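Local coordinates for protein serine protease p27 (Human astrovirus 1, PDB 2W5E) that probably cleaves the viral polyprotein into functional products as a trypsin-like serine endopeptidase with a charge-relay catalytic triad, at residues A[47-52]-A[76-81]. Residues are numbered along the deposited sequence; the frame is centred on the assembly and turned at random.
With CD (cadmium ion), chain R; CD (cadmium ion), chain B; CD (cadmium ion), chain M.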
loop_
_atom_site.group_PDB
_atom_site.type_symbol
_atom_site.label_atom_id
_atom_site.label_comp_id
_atom_site.label_asym_id
_atom_site.label_seq_id
_atom_site.Cartn_x
_atom_site.Cartn_y
_atom_site.Cartn_z
ATOM N N VAL A 47 24.941 8.238 13.304
ATOM C CA VAL A 47 23.776 8.357 12.426
ATOM C C VAL A 47 22.560 8.541 13.315
ATOM O O VAL A 47 22.361 7.785 14.256
ATOM C CB VAL A 47 23.586 7.105 11.530
ATOM C CG1 VAL A 47 22.314 7.228 10.692
ATOM C CG2 VAL A 47 24.801 6.877 10.639
ATOM N N CYS A 48 21.759 9.560 13.029
ATOM C CA CYS A 48 20.543 9.798 13.789
ATOM C C CYS A 48 19.329 9.519 12.909
ATOM O O CYS A 48 19.216 10.069 11.813
ATOM C CB CYS A 48 20.509 11.233 14.306
ATOM S SG CYS A 48 19.148 11.536 15.433
ATOM N N TYR A 49 18.439 8.652 13.389
ATOM C CA TYR A 49 17.220 8.293 12.656
ATOM C C TYR A 49 16.062 8.104 13.620
ATOM O O TYR A 49 16.166 7.345 14.599
ATOM C CB TYR A 49 17.431 7.032 11.820
ATOM C CG TYR A 49 16.284 6.706 10.871
ATOM C CD1 TYR A 49 16.127 7.404 9.669
ATOM C CD2 TYR A 49 15.357 5.707 11.179
ATOM C CE1 TYR A 49 15.072 7.107 8.788
ATOM C CE2 TYR A 49 14.300 5.399 10.305
ATOM C CZ TYR A 49 14.166 6.106 9.116
ATOM O OH TYR A 49 13.132 5.819 8.253
ATOM N N GLU A 50 14.967 8.812 13.346
ATOM C CA GLU A 50 13.773 8.800 14.199
ATOM C C GLU A 50 14.115 9.015 15.687
ATOM O O GLU A 50 13.500 8.430 16.579
ATOM C CB GLU A 50 12.932 7.532 13.950
ATOM C CG GLU A 50 12.021 7.614 12.687
ATOM C CD GLU A 50 10.768 8.451 12.908
ATOM O OE1 GLU A 50 10.054 8.181 13.883
ATOM O OE2 GLU A 50 10.477 9.405 12.139
ATOM N N GLY A 51 15.108 9.867 15.934
ATOM C CA GLY A 51 15.472 10.268 17.295
ATOM C C GLY A 51 16.489 9.382 18.007
ATOM O O GLY A 51 16.929 9.710 19.112
ATOM N N LEU A 52 16.856 8.260 17.390
ATOM C CA LEU A 52 17.862 7.369 17.965
ATOM C C LEU A 52 19.218 7.499 17.260
ATOM O O LEU A 52 19.299 7.477 16.033
ATOM C CB LEU A 52 17.373 5.909 17.965
ATOM C CG LEU A 52 18.280 4.800 18.527
ATOM C CD1 LEU A 52 18.720 5.050 19.981
ATOM C CD2 LEU A 52 17.596 3.446 18.416
ATOM N N HIS A 76 16.362 0.084 11.035
ATOM C CA HIS A 76 15.413 -0.414 10.036
ATOM C C HIS A 76 14.642 0.765 9.434
ATOM O O HIS A 76 13.614 1.178 9.984
ATOM C CB HIS A 76 14.454 -1.451 10.657
ATOM C CG HIS A 76 15.144 -2.539 11.429
ATOM N ND1 HIS A 76 14.582 -3.136 12.543
ATOM C CD2 HIS A 76 16.349 -3.129 11.251
ATOM C CE1 HIS A 76 15.424 -4.040 13.018
ATOM N NE2 HIS A 76 16.499 -4.059 12.250
ATOM N N PRO A 77 15.153 1.329 8.317
ATOM C CA PRO A 77 14.545 2.522 7.744
ATOM C C PRO A 77 13.212 2.193 7.086
ATOM O O PRO A 77 13.037 1.093 6.569
ATOM C CB PRO A 77 15.564 2.964 6.686
ATOM C CG PRO A 77 16.254 1.724 6.286
ATOM C CD PRO A 77 16.308 0.868 7.525
ATOM N N THR A 78 12.292 3.148 7.117
ATOM C CA THR A 78 10.955 2.968 6.555
ATOM C C THR A 78 10.929 3.109 5.030
ATOM O O THR A 78 9.947 2.732 4.384
ATOM C CB THR A 78 9.978 3.979 7.152
ATOM O OG1 THR A 78 10.444 5.305 6.864
ATOM C CG2 THR A 78 9.863 3.782 8.662
ATOM N N ALA A 79 12.008 3.657 4.469
ATOM C CA ALA A 79 12.132 3.882 3.030
ATOM C C ALA A 79 13.590 3.899 2.611
ATOM O O ALA A 79 14.471 4.267 3.395
ATOM C CB ALA A 79 11.456 5.195 2.626
ATOM N N ARG A 80 13.833 3.485 1.371
ATOM C CA ARG A 80 15.148 3.565 0.757
ATOM C C ARG A 80 14.986 4.126 -0.643
ATOM O O ARG A 80 13.900 4.054 -1.234
ATOM C CB ARG A 80 15.810 2.192 0.668
ATOM C CG ARG A 80 16.046 1.492 1.994
ATOM C CD ARG A 80 16.500 0.057 1.766
ATOM N NE ARG A 80 16.788 -0.628 3.024
ATOM C CZ ARG A 80 15.871 -1.175 3.819
ATOM N NH1 ARG A 80 14.579 -1.137 3.497
ATOM N NH2 ARG A 80 16.248 -1.770 4.941
ATOM N N LEU A 81 16.075 4.661 -1.178
ATOM C CA LEU A 81 16.062 5.257 -2.500
ATOM C C LEU A 81 16.740 4.353 -3.518
ATOM O O LEU A 81 17.790 3.776 -3.253
ATOM C CB LEU A 81 16.727 6.638 -2.472
ATOM C CG LEU A 81 16.133 7.701 -1.534
ATOM C CD1 LEU A 81 16.915 9.000 -1.625
ATOM C CD2 LEU A 81 14.646 7.944 -1.811
HETATM CD CD CD R . 9.148 10.302 13.032
HETATM CD CD CD B . 12.828 -2.989 13.565
HETATM CD CD CD M . 19.320 14.228 15.724
HETATM O O HOH W 1 10.305 7.120 8.571
#
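Tyr49 carries nearly all of this contact, reaching with its phenol end to the backbone of Pro77 and Thr78. In polar terms, Thr78 N donates to Tyr49 OH at 3.0 Å, nearly straight at 174°. Tyr49 OH also lies 3.1 Å from Thr78 OG1. A water donates to Tyr49 OH, and the phenol is hydrogen-bonded to Gly11 O, ahead of strand 13-18. CG of Tyr49 is anti to the backbone N (chi1 -171°), which carries the ring across to the 76-81 loop.

Apolar contact is slight. Tyr49 CZ lies 4.2 Å from Pro77 CB, and the ring meets Pro77 CA obliquely. Phe27 packs edge-to-face with the Tyr49 ring. From Tyr49 to Leu52 the chain reverses in a type I' turn. This hairpin joins strands 44-49 and 52-60 in the first of two six-stranded antiparallel barrels of the chymotrypsin-like fold. The contact is structural packing away from the catalytic triad.

Cys48, Glu50 and His76 each bind a different cadmium ion. Neighbouring subunits add ligands, such as His76 of the second subunit for the Glu50 ion. Tyr49 OH accepts from Thr78 N and the water and donates to Gly11 O, so three hydrogen bonds fix its position.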